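Local structure of phosphoserine aminotransferase (Bacillus alcalophilus, 1W23) at residues A124-D132 with G287-S295. The protein catalyses the pyridoxal-phosphate-dependent, reversible transamination of 3-phosphohydroxypyruvate to phosphoserine in serine biosynthesis, working as a homodimer. Sequence-based numbering, arbitrary orientation.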
loop_
_atom_site.group_PDB
_atom_site.type_symbol
_atom_site.label_atom_id
_atom_site.label_comp_id
_atom_site.label_asym_id
_atom_site.label_seq_id
_atom_site.Cartn_x
_atom_site.Cartn_y
_atom_site.Cartn_z
ATOM N N ALA A 124 -17.648 22.753 18.648
ATOM C CA ALA A 124 -18.863 23.506 18.826
ATOM C C ALA A 124 -18.882 24.741 17.947
ATOM O O ALA A 124 -19.961 25.188 17.576
ATOM C CB ALA A 124 -19.090 23.882 20.289
ATOM N N ASN A 125 -17.711 25.257 17.618
ATOM C CA ASN A 125 -17.581 26.414 16.752
ATOM C C ASN A 125 -17.129 26.039 15.356
ATOM O O ASN A 125 -16.593 26.875 14.627
ATOM C CB ASN A 125 -16.540 27.332 17.404
ATOM C CG ASN A 125 -16.801 28.760 17.065
ATOM O OD1 ASN A 125 -15.796 29.437 16.774
ATOM N ND2 ASN A 125 -18.068 29.099 17.152
ATOM N N SER A 126 -17.414 24.819 14.945
ATOM C CA SER A 126 -17.128 24.353 13.608
ATOM C C SER A 126 -15.655 24.417 13.285
ATOM O O SER A 126 -15.282 24.664 12.132
ATOM C CB SER A 126 -17.958 25.088 12.505
ATOM O OG SER A 126 -19.366 24.885 12.820
ATOM N N TYR A 127 -14.816 24.168 14.264
ATOM C CA TYR A 127 -13.390 23.943 13.987
ATOM C C TYR A 127 -12.746 25.114 13.229
ATOM O O TYR A 127 -12.043 24.928 12.236
ATOM C CB TYR A 127 -13.204 22.616 13.272
ATOM C CG TYR A 127 -13.574 21.372 14.065
ATOM C CD1 TYR A 127 -14.466 20.423 13.562
ATOM C CD2 TYR A 127 -12.997 21.110 15.305
ATOM C CE1 TYR A 127 -14.801 19.275 14.253
ATOM C CE2 TYR A 127 -13.288 19.933 16.000
ATOM C CZ TYR A 127 -14.200 19.016 15.471
ATOM O OH TYR A 127 -14.447 17.885 16.204
ATOM N N GLN A 128 -12.984 26.327 13.737
ATOM C CA GLN A 128 -12.371 27.519 13.133
ATOM C C GLN A 128 -11.000 27.803 13.685
ATOM O O GLN A 128 -10.301 28.691 13.171
ATOM C CB GLN A 128 -13.249 28.751 13.354
ATOM C CG GLN A 128 -14.580 28.665 12.654
ATOM C CD GLN A 128 -15.494 29.835 12.987
ATOM O OE1 GLN A 128 -15.146 30.977 12.716
ATOM N NE2 GLN A 128 -16.664 29.570 13.492
ATOM N N SER A 129 -10.552 27.138 14.742
ATOM C CA SER A 129 -9.294 27.453 15.422
ATOM C C SER A 129 -8.721 26.238 16.136
ATOM O O SER A 129 -9.368 25.234 16.384
ATOM C CB SER A 129 -9.516 28.569 16.443
ATOM O OG SER A 129 -10.296 28.166 17.539
ATOM N N ILE A 130 -7.452 26.410 16.516
ATOM C CA ILE A 130 -6.800 25.469 17.436
ATOM C C ILE A 130 -7.038 25.925 18.846
ATOM O O ILE A 130 -6.841 27.133 19.131
ATOM C CB ILE A 130 -5.300 25.429 17.124
ATOM C CG1 ILE A 130 -4.985 25.177 15.623
ATOM C CG2 ILE A 130 -4.554 24.446 18.027
ATOM C CD1 ILE A 130 -5.616 23.925 15.049
ATOM N N PRO A 131 -7.466 25.083 19.788
ATOM C CA PRO A 131 -7.654 25.541 21.193
ATOM C C PRO A 131 -6.338 25.915 21.802
ATOM O O PRO A 131 -5.253 25.411 21.509
ATOM C CB PRO A 131 -8.254 24.313 21.876
ATOM C CG PRO A 131 -7.873 23.178 21.027
ATOM C CD PRO A 131 -7.785 23.661 19.616
ATOM N N ASP A 132 -6.400 26.878 22.749
ATOM C CA ASP A 132 -5.309 27.275 23.573
ATOM C C ASP A 132 -4.864 26.068 24.398
ATOM O O ASP A 132 -5.684 25.359 24.962
ATOM C CB ASP A 132 -5.818 28.375 24.504
ATOM C CG ASP A 132 -6.163 29.711 23.918
ATOM O OD1 ASP A 132 -6.783 30.527 24.655
ATOM O OD2 ASP A 132 -5.773 29.981 22.768
ATOM N N GLY A 287 -12.720 33.402 4.524
ATOM C CA GLY A 287 -12.019 32.198 4.982
ATOM C C GLY A 287 -12.763 31.560 6.138
ATOM O O GLY A 287 -13.330 32.245 7.014
ATOM N N HIS A 288 -12.694 30.240 6.210
ATOM C CA HIS A 288 -13.267 29.497 7.342
ATOM C C HIS A 288 -12.473 29.696 8.632
ATOM O O HIS A 288 -13.039 29.836 9.718
ATOM C CB HIS A 288 -13.372 28.002 6.987
ATOM C CG HIS A 288 -13.902 27.212 8.141
ATOM N ND1 HIS A 288 -15.219 27.227 8.478
ATOM C CD2 HIS A 288 -13.296 26.421 9.085
ATOM C CE1 HIS A 288 -15.441 26.476 9.572
ATOM N NE2 HIS A 288 -14.298 26.013 9.971
ATOM N N ALA A 289 -11.154 29.620 8.507
ATOM C CA ALA A 289 -10.281 29.650 9.689
ATOM C C ALA A 289 -10.142 31.037 10.304
ATOM O O ALA A 289 -10.070 32.043 9.617
ATOM C CB ALA A 289 -8.900 29.198 9.323
ATOM N N GLU A 290 -10.073 31.087 11.644
ATOM C CA GLU A 290 -9.620 32.266 12.317
ATOM C C GLU A 290 -8.198 32.579 11.861
ATOM O O GLU A 290 -7.389 31.657 11.609
ATOM C CB GLU A 290 -9.615 32.064 13.825
ATOM C CG GLU A 290 -10.992 31.998 14.451
ATOM C CD GLU A 290 -10.936 31.989 15.954
ATOM O OE1 GLU A 290 -9.817 31.983 16.550
ATOM O OE2 GLU A 290 -12.033 31.948 16.590
ATOM N N LYS A 291 -7.852 33.869 11.747
ATOM C CA LYS A 291 -6.549 34.211 11.179
ATOM C C LYS A 291 -5.385 33.570 11.925
ATOM O O LYS A 291 -4.407 33.106 11.264
ATOM C CB LYS A 291 -6.388 35.749 11.152
ATOM C CG LYS A 291 -7.148 36.365 9.933
ATOM C CD LYS A 291 -6.875 37.856 9.892
ATOM C CE LYS A 291 -7.757 38.442 8.770
ATOM N NZ LYS A 291 -7.458 39.898 8.596
ATOM N N GLY A 292 -5.452 33.468 13.257
ATOM C CA GLY A 292 -4.353 32.928 14.028
ATOM C C GLY A 292 -4.134 31.444 13.865
ATOM O O GLY A 292 -3.108 30.907 14.352
ATOM N N SER A 293 -5.076 30.742 13.229
ATOM C CA SER A 293 -5.028 29.292 13.020
ATOM C C SER A 293 -4.956 28.926 11.567
ATOM O O SER A 293 -5.085 27.755 11.230
ATOM C CB SER A 293 -6.262 28.648 13.660
ATOM O OG SER A 293 -6.209 28.782 15.097
ATOM N N ARG A 294 -4.798 29.878 10.650
ATOM C CA ARG A 294 -4.810 29.606 9.204
ATOM C C ARG A 294 -3.754 28.607 8.792
ATOM O O ARG A 294 -2.580 28.794 9.081
ATOM C CB ARG A 294 -4.573 30.890 8.434
ATOM C CG ARG A 294 -5.841 31.713 8.241
ATOM C CD ARG A 294 -5.567 33.097 7.681
ATOM N NE ARG A 294 -6.836 33.683 7.206
ATOM C CZ ARG A 294 -6.916 34.858 6.561
ATOM N NH1 ARG A 294 -5.842 35.658 6.433
ATOM N NH2 ARG A 294 -8.120 35.223 6.099
ATOM N N SER A 295 -4.168 27.566 8.075
ATOM C CA SER A 295 -3.261 26.581 7.543
ATOM C C SER A 295 -2.470 27.148 6.367
ATOM O O SER A 295 -2.967 27.873 5.510
ATOM C CB SER A 295 -4.085 25.381 7.057
ATOM O OG SER A 295 -3.261 24.421 6.371
HETATM O O HOH W 1 -13.278 32.172 11.342
#
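Gln128 lies across His288, its side chain running at about a right angle to that of the histidine. CB of Gln128 packs against His288 O and Glu290 CG; CG comes 3.5 Å from His288 O and sits over one face of the imidazole in a CH-pi contact, 4.1 Å from the ring centroid. Beyond CG the chain is extended, and the two ends of the amide then part: NE2 turns back to Asn125 O at 2.9 Å, while OE1 lies within hydrogen-bonding reach of a water that is also in reach of His288 O. With chi1 at 178° the imidazole of His288 swings away from its backbone N, and its edge meets the other loop; there NE2 donates to Ser126 O at 2.7 Å through a bent bond (136°), the acceptor in the ring plane, and weakly to Tyr127 O. In this fold type I, class-V aminotransferase the contact joins the large, cofactor-binding domain, through the loop after strand 115-121, outermost within this chain, to the small C-terminal domain, through the loop between strands 286-287 and 298-302. Tyr154 packs against the rings of both Tyr127 and His288. Further along, Glu290 N donates to Gln128 O, and Ser293 OG accepts a nearly straight bond from Ile130 N, 3.0 Å long (166°).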